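Local coordinates for NIF3-related protein (Bacillus cereus, PDB 2GX8), which is of unknown function but, as a Nif3-family protein, binds a pair of zinc ions in a conserved dimetal motif and carries an inserted domain thought to be regulatory, at residues Ile53-Gly58 and Asp120-Ala125; Leu71-Glu76 and Gly110-Lys115. All coordinates share one frame; numbering follows the deposited sequence.

Contact 1. Residues Ile53-Gly58 and Asp120-Ala125; sequences IGLQIG and DIAIYA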
# COMPACT_ATOMS: atom_id res chain seq x y z
N ILE C 53 -22.09 -1.14 10.69
CA ILE C 53 -23.49 -1.11 11.16
C ILE C 53 -24.36 -2.30 10.69
O ILE C 53 -23.92 -3.12 9.89
CB ILE C 53 -24.16 0.23 10.80
CG1 ILE C 53 -24.48 0.31 9.31
CG2 ILE C 53 -23.30 1.43 11.27
CD1 ILE C 53 -25.28 1.51 8.98
N GLY C 54 -25.59 -2.38 11.20
CA GLY C 54 -26.50 -3.48 10.88
C GLY C 54 -26.57 -4.59 11.93
O GLY C 54 -26.16 -4.40 13.07
N LEU C 55 -27.10 -5.75 11.57
CA LEU C 55 -27.17 -6.85 12.51
C LEU C 55 -25.76 -7.34 12.78
O LEU C 55 -25.02 -7.67 11.85
CB LEU C 55 -28.05 -8.01 11.97
CG LEU C 55 -28.28 -9.21 12.93
CD1 LEU C 55 -29.08 -8.80 14.19
CD2 LEU C 55 -28.98 -10.39 12.21
N GLN C 56 -25.38 -7.38 14.05
CA GLN C 56 -24.05 -7.84 14.38
C GLN C 56 -24.06 -9.18 15.08
O GLN C 56 -23.17 -10.03 14.87
CB GLN C 56 -23.32 -6.80 15.23
CG GLN C 56 -23.03 -5.50 14.48
CD GLN C 56 -21.90 -4.74 15.09
OE1 GLN C 56 -21.89 -4.47 16.29
NE2 GLN C 56 -20.93 -4.37 14.26
N ILE C 57 -25.08 -9.42 15.89
CA ILE C 57 -25.16 -10.68 16.63
C ILE C 57 -26.58 -11.17 16.66
O ILE C 57 -27.48 -10.42 17.00
CB ILE C 57 -24.56 -10.51 18.05
CG1 ILE C 57 -23.06 -10.68 17.95
CG2 ILE C 57 -25.03 -11.56 19.03
CD1 ILE C 57 -22.34 -10.24 19.17
N GLY C 58 -26.79 -12.42 16.26
CA GLY C 58 -28.12 -13.01 16.32
C GLY C 58 -28.84 -13.09 15.00
O GLY C 58 -28.19 -13.17 13.95
N ASP C 120 -30.29 -15.54 23.26
CA ASP C 120 -30.98 -15.23 21.99
C ASP C 120 -31.25 -13.72 21.83
O ASP C 120 -32.36 -13.34 21.42
CB ASP C 120 -32.29 -16.02 21.84
CG ASP C 120 -32.08 -17.52 21.79
OD1 ASP C 120 -30.92 -17.93 21.60
OD2 ASP C 120 -33.07 -18.32 21.90
N ILE C 121 -30.27 -12.88 22.16
CA ILE C 121 -30.43 -11.44 22.04
C ILE C 121 -29.74 -10.92 20.79
O ILE C 121 -28.55 -11.13 20.63
CB ILE C 121 -29.88 -10.68 23.24
CG1 ILE C 121 -30.69 -11.05 24.48
CG2 ILE C 121 -29.93 -9.15 22.99
CD1 ILE C 121 -30.18 -10.33 25.72
N ALA C 122 -30.51 -10.25 19.92
CA ALA C 122 -29.99 -9.70 18.69
C ALA C 122 -29.38 -8.34 18.99
O ALA C 122 -29.91 -7.58 19.79
CB ALA C 122 -31.08 -9.59 17.67
N ILE C 123 -28.24 -8.06 18.37
CA ILE C 123 -27.53 -6.80 18.56
C ILE C 123 -27.44 -6.14 17.19
O ILE C 123 -26.87 -6.69 16.25
CB ILE C 123 -26.14 -7.03 19.16
CG1 ILE C 123 -26.22 -7.74 20.52
CG2 ILE C 123 -25.35 -5.69 19.28
CD1 ILE C 123 -26.98 -6.94 21.56
N TYR C 124 -28.01 -4.94 17.09
CA TYR C 124 -28.02 -4.21 15.84
C TYR C 124 -27.27 -2.89 16.02
O TYR C 124 -27.53 -2.15 16.98
CB TYR C 124 -29.48 -3.99 15.41
CG TYR C 124 -29.67 -3.16 14.16
CD1 TYR C 124 -29.74 -1.76 14.24
CD2 TYR C 124 -29.81 -3.75 12.92
CE1 TYR C 124 -29.92 -0.98 13.14
CE2 TYR C 124 -30.00 -2.96 11.78
CZ TYR C 124 -30.05 -1.57 11.91
OH TYR C 124 -30.23 -0.75 10.83
N ALA C 125 -26.34 -2.57 15.12
CA ALA C 125 -25.62 -1.31 15.28
C ALA C 125 -26.12 -0.21 14.36
O ALA C 125 -26.31 -0.42 13.16
CB ALA C 125 -24.15 -1.50 15.09
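Ile123 O is gripped by two successive amides, Gln56 N at 2.7 Å and Ile57 N at 3.3 Å, the signature of a classic beta bulge in an antiparallel pair. Gln56 N comes in almost in line with the carbonyl, whereas Ile57 N, the longer bond, uses a lone pair in the carbonyl plane. Two residues of 53-58 thus face one of 120-125, and the register slips by one between Leu55 and Ile57. Beyond the bulge Ile123 N returns a 2.8 Å bond to Ile57 O. Before it, Gly54 and Ala125 form a hydrogen-bonded pair, with Gly54 N to Ala125 O nearly straight at 172°.

Gly54 has no side chain, and the Tyr124 ring lies against its backbone with Gly54 N over one face. Tyr124 projects from the face of the sheet it shares with Leu55, and with CG anti to N (chi1 176°) its ring lies along the Gly54 backbone; its hydroxyl is hydrogen-bonded to Glu39. Ile57 CB lies 4.0 Å from Ile123 CB, on the face covered by helix 108-118. At the corner, Ile57 and Gly58 pair in parallel with a strand of the second subunit, continuing the sheet across the interface. The Ala125 methyl sits over the face of the Gln56 amide, with Gln56 OE1 3.9 Å from Ala125 CB, while Gln56 NE2 bonds to Ile96 O.

Contact 2. Residues Leu71-Glu76 and Gly110-Lys115; sequences LDVTEE and GKIIEK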
# COMPACT_ATOMS: atom_id res chain seq x y z
N LEU C 71 -26.66 3.08 23.97
CA LEU C 71 -25.54 3.79 23.39
C LEU C 71 -24.38 2.77 23.31
O LEU C 71 -23.89 2.43 22.22
CB LEU C 71 -25.19 5.05 24.21
CG LEU C 71 -23.89 5.78 23.85
CD1 LEU C 71 -23.96 6.34 22.46
CD2 LEU C 71 -23.56 6.90 24.82
N ASP C 72 -23.97 2.23 24.46
CA ASP C 72 -22.92 1.23 24.56
C ASP C 72 -23.54 -0.08 25.00
O ASP C 72 -24.38 -0.08 25.92
CB ASP C 72 -21.94 1.68 25.64
CG ASP C 72 -21.35 3.03 25.32
OD1 ASP C 72 -20.82 3.13 24.20
OD2 ASP C 72 -21.39 3.97 26.17
N VAL C 73 -23.17 -1.20 24.35
CA VAL C 73 -23.67 -2.48 24.81
C VAL C 73 -22.69 -3.07 25.79
O VAL C 73 -21.79 -3.80 25.42
CB VAL C 73 -23.91 -3.48 23.67
CG1 VAL C 73 -24.49 -4.77 24.24
CG2 VAL C 73 -24.84 -2.90 22.62
N THR C 74 -22.83 -2.71 27.06
CA THR C 74 -21.97 -3.25 28.12
C THR C 74 -22.72 -4.45 28.67
O THR C 74 -23.86 -4.69 28.27
CB THR C 74 -21.84 -2.24 29.25
OG1 THR C 74 -23.14 -1.98 29.79
CG2 THR C 74 -21.29 -0.93 28.71
N GLU C 75 -22.11 -5.21 29.58
CA GLU C 75 -22.81 -6.37 30.11
C GLU C 75 -24.06 -5.99 30.94
O GLU C 75 -25.08 -6.67 30.84
CB GLU C 75 -21.88 -7.30 30.89
CG GLU C 75 -22.47 -8.70 30.99
CD GLU C 75 -21.52 -9.72 31.54
OE1 GLU C 75 -20.37 -9.34 31.86
OE2 GLU C 75 -21.90 -10.91 31.65
N GLU C 76 -23.97 -4.88 31.68
CA GLU C 76 -25.07 -4.41 32.52
C GLU C 76 -26.26 -4.02 31.65
O GLU C 76 -27.40 -4.14 32.08
CB GLU C 76 -24.67 -3.24 33.43
CG GLU C 76 -23.73 -3.57 34.60
CD GLU C 76 -22.26 -3.81 34.19
OE1 GLU C 76 -21.86 -3.41 33.07
OE2 GLU C 76 -21.50 -4.39 35.00
N GLY C 110 -15.73 -10.92 25.78
CA GLY C 110 -16.24 -12.19 25.25
C GLY C 110 -17.48 -12.62 26.02
O GLY C 110 -18.35 -13.28 25.46
N LYS C 111 -17.55 -12.26 27.30
CA LYS C 111 -18.69 -12.55 28.15
C LYS C 111 -19.95 -11.80 27.72
O LYS C 111 -21.06 -12.24 27.99
CB LYS C 111 -18.38 -12.17 29.60
CG LYS C 111 -17.49 -13.12 30.37
CD LYS C 111 -17.28 -12.56 31.75
CE LYS C 111 -16.75 -13.63 32.67
NZ LYS C 111 -15.63 -14.34 32.04
N ILE C 112 -19.79 -10.65 27.08
CA ILE C 112 -20.94 -9.87 26.60
C ILE C 112 -21.53 -10.58 25.40
O ILE C 112 -22.74 -10.79 25.33
CB ILE C 112 -20.55 -8.43 26.17
CG1 ILE C 112 -20.01 -7.64 27.37
CG2 ILE C 112 -21.78 -7.70 25.61
CD1 ILE C 112 -19.41 -6.30 27.01
N ILE C 113 -20.67 -10.96 24.47
CA ILE C 113 -21.09 -11.70 23.27
C ILE C 113 -21.74 -13.03 23.68
O ILE C 113 -22.78 -13.42 23.14
CB ILE C 113 -19.86 -11.94 22.36
CG1 ILE C 113 -19.33 -10.59 21.87
CG2 ILE C 113 -20.21 -12.79 21.16
CD1 ILE C 113 -18.03 -10.73 21.15
N GLU C 114 -21.13 -13.69 24.65
CA GLU C 114 -21.65 -14.98 25.19
C GLU C 114 -23.02 -14.80 25.82
O GLU C 114 -23.94 -15.60 25.59
CB GLU C 114 -20.67 -15.53 26.23
CG GLU C 114 -21.14 -16.79 26.95
CD GLU C 114 -20.17 -17.27 28.02
OE1 GLU C 114 -19.72 -16.42 28.82
OE2 GLU C 114 -19.87 -18.49 28.07
N LYS C 115 -23.17 -13.75 26.63
CA LYS C 115 -24.44 -13.48 27.28
C LYS C 115 -25.53 -13.20 26.22
O LYS C 115 -26.66 -13.70 26.36
CB LYS C 115 -24.29 -12.34 28.29
CG LYS C 115 -25.57 -11.98 29.02
CD LYS C 115 -25.30 -11.16 30.31
CE LYS C 115 -24.87 -12.10 31.45
NZ LYS C 115 -24.55 -11.40 32.72
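The N-terminal turn of helix 75-84, with Thr74 at its N-cap, meets the side of helix 108-118 in a contact that joins an apolar patch to a salt bridge. Ile112 supplies most of the apolar part. With CG1 anti to the carbonyl carbon (chi1 -63°) and the branch extended, Ile112 CD1 lies against the backbone where the loop becomes helix, 3.8 Å from Val73 O and 3.9 Å from Glu75 N. The other branch, CG2, meets Val73 CG1 at 4.2 Å, and the CB of Glu75 rests 4.0 Å from Ile112 CG1.

From that beta carbon the glutamate continues as an extended chain toward the neighbouring helix and crosses the side chain of Lys115 at about a right angle. Lys115 NZ donates to Glu75 OE2 at 2.9 Å, approaching from above the carboxylate, 37° out of its plane. The lysine bends at chi3 (-79°), and where the chains cross Lys115 CD lies 3.8 Å from Glu75 CG. A second salt bridge, to Asp79, ties the same ammonium group one turn further along helix 75-84, so the lysine spans two acidic residues of that helix and its positive charge is probably well compensated. Glu75 OE1 lies 4.1 Å from Lys111 CB, but the Lys111 ammonium group turns to Thr105 O.

Val78, on the next turn of helix 75-84, touches Val73, Ile112 and Lys115 and extends the apolar patch between the two helices. Ile112 also packs on Met347 of the third subunit, while Asp72, just upstream after strand 66-70, is hydrogen-bonded to the zinc ligand His93.

How the contacts relate
From the N terminus the chain first lays down 53-58, then passes through strand 66-70 into 71-76, where helix 75-84 begins. After strand 88-91 it reaches 110-115 in helix 108-118, closing contact 2 across 34 residues. That helix leads directly to 120-125, which returns to pair with 53-58; contact 1 therefore closes the wider loop, and contact 2 falls wholly within it. The former adds to the sheet the antiparallel strand outermost within this chain, the latter joins two helices beside it. Their centres are 12 Å apart and they touch through Ile57 CD1 on Ile113 CG2 and Ile123 CD1 on Val73 CG1, packing sheet against helix 108-118 and the loop leading into helix 75-84 near the second subunit.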